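PDB 3P9Y: CG14216 from Drosophila melanogaster, which probably removes phosphate from phosphoserine in the C-terminal domain of RNA polymerase II, with a role in RNA processing and termination. Local coordinates for residues K9-M20 with N36-K47. The protein carries 2 engineered substitutions. Sequence-based numbering, arbitrary orientation.
Sequences KLAVAVVDSSNM and NVRSYGTGERVK. Engineered in segment 9-20: Asp16 (natural residue Cys).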
loop_
_atom_site.group_PDB
_atom_site.type_symbol
_atom_site.label_atom_id
_atom_site.label_comp_id
_atom_site.label_asym_id
_atom_site.label_seq_id
_atom_site.Cartn_x
_atom_site.Cartn_y
_atom_site.Cartn_z
ATOM N N LYS A 9 -3.568 -1.758 18.430
ATOM C CA LYS A 9 -2.657 -0.681 18.065
ATOM C C LYS A 9 -1.562 -1.141 17.105
ATOM O O LYS A 9 -0.413 -0.718 17.209
ATOM C CB LYS A 9 -2.052 -0.041 19.317
ATOM C CG LYS A 9 -3.054 0.795 20.119
ATOM C CD LYS A 9 -3.974 1.612 19.195
ATOM C CE LYS A 9 -3.187 2.355 18.103
ATOM N NZ LYS A 9 -3.776 2.236 16.716
ATOM N N LEU A 10 -1.935 -2.001 16.159
ATOM C CA LEU A 10 -1.024 -2.433 15.107
ATOM C C LEU A 10 -0.454 -1.247 14.349
ATOM O O LEU A 10 -1.169 -0.291 14.052
ATOM C CB LEU A 10 -1.752 -3.334 14.108
ATOM C CG LEU A 10 -2.301 -4.654 14.645
ATOM C CD1 LEU A 10 -3.257 -5.260 13.642
ATOM C CD2 LEU A 10 -1.174 -5.622 14.964
ATOM N N ALA A 11 0.836 -1.317 14.037
ATOM C CA ALA A 11 1.450 -0.404 13.089
ATOM C C ALA A 11 1.475 -1.099 11.735
ATOM O O ALA A 11 2.147 -2.119 11.560
ATOM C CB ALA A 11 2.857 -0.032 13.532
ATOM N N VAL A 12 0.731 -0.551 10.780
ATOM C CA VAL A 12 0.524 -1.197 9.495
ATOM C C VAL A 12 1.151 -0.381 8.369
ATOM O O VAL A 12 1.136 0.846 8.398
ATOM C CB VAL A 12 -0.992 -1.350 9.203
ATOM C CG1 VAL A 12 -1.222 -1.979 7.832
ATOM C CG2 VAL A 12 -1.666 -2.170 10.293
ATOM N N ALA A 13 1.707 -1.067 7.380
ATOM C CA ALA A 13 2.110 -0.419 6.141
ATOM C C ALA A 13 1.447 -1.141 4.978
ATOM O O ALA A 13 1.225 -2.342 5.043
ATOM C CB ALA A 13 3.622 -0.433 5.986
ATOM N N VAL A 14 1.109 -0.393 3.932
ATOM C CA VAL A 14 0.622 -0.964 2.687
ATOM C C VAL A 14 1.562 -0.508 1.582
ATOM O O VAL A 14 1.932 0.667 1.517
ATOM C CB VAL A 14 -0.810 -0.510 2.377
ATOM C CG1 VAL A 14 -1.328 -1.219 1.134
ATOM C CG2 VAL A 14 -1.717 -0.796 3.568
ATOM N N VAL A 15 1.946 -1.440 0.719
ATOM C CA VAL A 15 3.025 -1.208 -0.222
ATOM C C VAL A 15 2.641 -1.672 -1.628
ATOM O O VAL A 15 2.115 -2.775 -1.814
ATOM C CB VAL A 15 4.301 -1.947 0.240
ATOM C CG1 VAL A 15 5.480 -1.585 -0.637
ATOM C CG2 VAL A 15 4.596 -1.623 1.706
ATOM N N ASP A 16 2.894 -0.816 -2.612
ATOM C CA ASP A 16 2.677 -1.154 -4.013
ATOM C C ASP A 16 3.948 -0.784 -4.776
ATOM O O ASP A 16 5.041 -0.837 -4.216
ATOM C CB ASP A 16 1.454 -0.413 -4.569
ATOM C CG ASP A 16 1.575 1.091 -4.431
ATOM O OD1 ASP A 16 2.694 1.566 -4.168
ATOM O OD2 ASP A 16 0.554 1.800 -4.573
ATOM N N SER A 17 3.815 -0.394 -6.037
ATOM C CA SER A 17 4.987 -0.032 -6.826
ATOM C C SER A 17 5.322 1.459 -6.771
ATOM O O SER A 17 6.435 1.831 -6.403
ATOM C CB SER A 17 4.812 -0.473 -8.277
ATOM O OG SER A 17 6.025 -0.303 -8.989
ATOM N N SER A 18 4.367 2.314 -7.126
ATOM C CA SER A 18 4.644 3.743 -7.261
ATOM C C SER A 18 4.084 4.580 -6.116
ATOM O O SER A 18 4.256 5.798 -6.097
ATOM C CB SER A 18 4.091 4.263 -8.592
ATOM O OG SER A 18 4.747 3.651 -9.690
ATOM N N ASN A 19 3.425 3.922 -5.167
ATOM C CA ASN A 19 2.777 4.589 -4.040
ATOM C C ASN A 19 1.807 5.653 -4.546
ATOM O O ASN A 19 1.777 6.779 -4.042
ATOM C CB ASN A 19 3.825 5.205 -3.113
ATOM C CG ASN A 19 3.240 5.714 -1.809
ATOM O OD1 ASN A 19 2.285 5.166 -1.260
ATOM N ND2 ASN A 19 3.832 6.767 -1.303
ATOM N N MET A 20 1.015 5.271 -5.544
ATOM C CA MET A 20 0.111 6.185 -6.241
ATOM C C MET A 20 -1.344 5.739 -6.159
ATOM O O MET A 20 -2.208 6.502 -5.746
ATOM C CB MET A 20 0.494 6.285 -7.719
ATOM C CG MET A 20 1.405 7.449 -8.041
ATOM S SD MET A 20 0.596 9.050 -7.835
ATOM C CE MET A 20 2.035 10.109 -7.817
ATOM N N ASN A 36 -3.438 2.770 12.425
ATOM C CA ASN A 36 -2.156 3.438 12.242
ATOM C C ASN A 36 -1.495 2.891 10.983
ATOM O O ASN A 36 -0.904 1.819 11.013
ATOM C CB ASN A 36 -1.266 3.176 13.459
ATOM C CG ASN A 36 0.140 3.741 13.301
ATOM O OD1 ASN A 36 0.447 4.430 12.329
ATOM N ND2 ASN A 36 0.999 3.445 14.267
ATOM N N VAL A 37 -1.604 3.617 9.876
ATOM C CA VAL A 37 -1.148 3.094 8.594
ATOM C C VAL A 37 -0.216 4.065 7.868
ATOM O O VAL A 37 -0.410 5.283 7.907
ATOM C CB VAL A 37 -2.358 2.731 7.691
ATOM C CG1 VAL A 37 -3.284 3.936 7.516
ATOM C CG2 VAL A 37 -1.893 2.195 6.338
ATOM N N ARG A 38 0.804 3.507 7.219
ATOM C CA ARG A 38 1.697 4.258 6.340
ATOM C C ARG A 38 1.769 3.515 5.016
ATOM O O ARG A 38 1.474 2.328 4.963
ATOM C CB ARG A 38 3.098 4.384 6.952
ATOM C CG ARG A 38 3.140 5.190 8.237
ATOM C CD ARG A 38 4.567 5.419 8.710
ATOM N NE ARG A 38 4.635 6.380 9.809
ATOM C CZ ARG A 38 4.426 6.078 11.088
ATOM N NH1 ARG A 38 4.127 4.833 11.446
ATOM N NH2 ARG A 38 4.515 7.026 12.013
ATOM N N SER A 39 2.145 4.205 3.944
ATOM C CA SER A 39 2.173 3.581 2.624
ATOM C C SER A 39 3.472 3.866 1.887
ATOM O O SER A 39 4.105 4.897 2.104
ATOM C CB SER A 39 0.992 4.061 1.776
ATOM O OG SER A 39 0.999 5.471 1.642
ATOM N N TYR A 40 3.849 2.946 1.002
ATOM C CA TYR A 40 5.085 3.062 0.239
ATOM C C TYR A 40 4.964 2.372 -1.120
ATOM O O TYR A 40 4.032 1.606 -1.359
ATOM C CB TYR A 40 6.240 2.430 1.022
ATOM C CG TYR A 40 6.383 2.959 2.424
ATOM C CD1 TYR A 40 7.138 4.093 2.684
ATOM C CD2 TYR A 40 5.756 2.330 3.489
ATOM C CE1 TYR A 40 7.265 4.588 3.967
ATOM C CE2 TYR A 40 5.877 2.814 4.774
ATOM C CZ TYR A 40 6.633 3.944 5.008
ATOM O OH TYR A 40 6.756 4.432 6.288
ATOM N N GLY A 41 5.915 2.658 -2.005
ATOM C CA GLY A 41 6.053 1.949 -3.263
ATOM C C GLY A 41 7.420 1.291 -3.269
ATOM O O GLY A 41 8.266 1.645 -2.460
ATOM N N THR A 42 7.644 0.339 -4.168
ATOM C CA THR A 42 8.912 -0.386 -4.207
ATOM C C THR A 42 9.698 -0.123 -5.493
ATOM O O THR A 42 10.864 -0.493 -5.598
ATOM C CB THR A 42 8.698 -1.905 -4.065
ATOM O OG1 THR A 42 7.734 -2.348 -5.028
ATOM C CG2 THR A 42 8.215 -2.253 -2.669
ATOM N N GLY A 43 9.057 0.507 -6.471
ATOM C CA GLY A 43 9.713 0.821 -7.727
ATOM C C GLY A 43 10.905 1.747 -7.549
ATOM O O GLY A 43 11.085 2.362 -6.500
ATOM N N GLU A 44 11.730 1.842 -8.584
ATOM C CA GLU A 44 12.854 2.764 -8.570
ATOM C C GLU A 44 12.331 4.187 -8.717
ATOM O O GLU A 44 12.908 5.130 -8.181
ATOM C CB GLU A 44 13.831 2.432 -9.701
ATOM C CG GLU A 44 14.576 1.121 -9.498
ATOM C CD GLU A 44 15.462 0.757 -10.678
ATOM O OE1 GLU A 44 15.246 1.300 -11.785
ATOM O OE2 GLU A 44 16.374 -0.080 -10.495
ATOM N N ARG A 45 11.225 4.328 -9.439
ATOM C CA ARG A 45 10.626 5.634 -9.675
ATOM C C ARG A 45 9.103 5.553 -9.694
ATOM O O ARG A 45 8.523 4.484 -9.896
ATOM C CB ARG A 45 11.123 6.204 -11.007
ATOM C CG ARG A 45 12.627 6.410 -11.067
ATOM C CD ARG A 45 13.084 6.760 -12.472
ATOM N NE ARG A 45 14.534 6.913 -12.549
ATOM C CZ ARG A 45 15.202 7.172 -13.671
ATOM N NH1 ARG A 45 14.553 7.308 -14.820
ATOM N NH2 ARG A 45 16.523 7.295 -13.643
ATOM N N VAL A 46 8.464 6.698 -9.483
ATOM C CA VAL A 46 7.014 6.809 -9.581
ATOM C C VAL A 46 6.600 6.854 -11.048
ATOM O O VAL A 46 7.128 7.645 -11.820
ATOM C CB VAL A 46 6.513 8.080 -8.875
ATOM C CG1 VAL A 46 5.000 8.192 -8.983
ATOM C CG2 VAL A 46 6.958 8.080 -7.421
ATOM N N LYS A 47 5.650 6.007 -11.429
ATOM C CA LYS A 47 5.256 5.885 -12.827
ATOM C C LYS A 47 3.745 5.941 -13.007
ATOM O O LYS A 47 3.028 5.063 -12.532
ATOM C CB LYS A 47 5.782 4.570 -13.410
ATOM C CG LYS A 47 7.299 4.489 -13.520
ATOM C CD LYS A 47 7.721 3.268 -14.332
ATOM C CE LYS A 47 9.208 3.283 -14.665
ATOM N NZ LYS A 47 10.078 3.195 -13.456
HETATM O O HOH W 1 -3.602 0.503 14.192
HETATM O O HOH W 2 0.984 1.305 16.614
HETATM O O HOH W 3 1.983 2.590 10.542
HETATM O O HOH W 4 7.965 -2.393 -7.697
HETATM O O HOH W 5 7.156 2.151 -10.270
#
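Val12 N donates to Asn36 O at 2.9 Å, the first of the backbone bonds that pair strands 11-16 and 36-41 in parallel; the axes of these short segments are 25° apart. The series runs through to Asp16 N with Tyr40 O. Past the strands, Gly43 N donates to Ser17 O at 2.9 Å. Helix 22-32 links the two strands, giving the beta-alpha-beta unit of the LMW PTP-like fold.

Apolar contacts lie on both faces. Val14 CG2 meets Val37 CG2 at 4.1 Å; Val14 also packs on helix 22-32. On the other face, Ala13 CB and Val15 CG2 lie at the edge of the Tyr40 ring. Val15 CG1, anti to its own N (chi1 -173°), presses tightly on Thr42 CG2 at 3.5 Å, and helix 117-128 covers this pair. Further on, Met20 CE packs against Val46 CG1 at 3.7 Å.

Polar side chains tie the loop 17-20 to its surroundings. The engineered Asp16, cysteine in nature, accepts from Asn19 N through OD1 (2.7 Å), an Asx motif of the substituted side chain; the N-H comes in on the syn side, 30° out of the carboxylate plane. Ser18 OG accepts from Lys47 N at 3.1 Å. One water joins Ser17 OG, Ser18 OG and Arg45 O.

Ser17, Ser18 and Met20 give backbone N-H groups to a modified side chain of the bound peptide, probably its phosphoserine. The bonds to Ser18 OG and Ser17 O therefore probably help hold this phosphate-binding loop in shape.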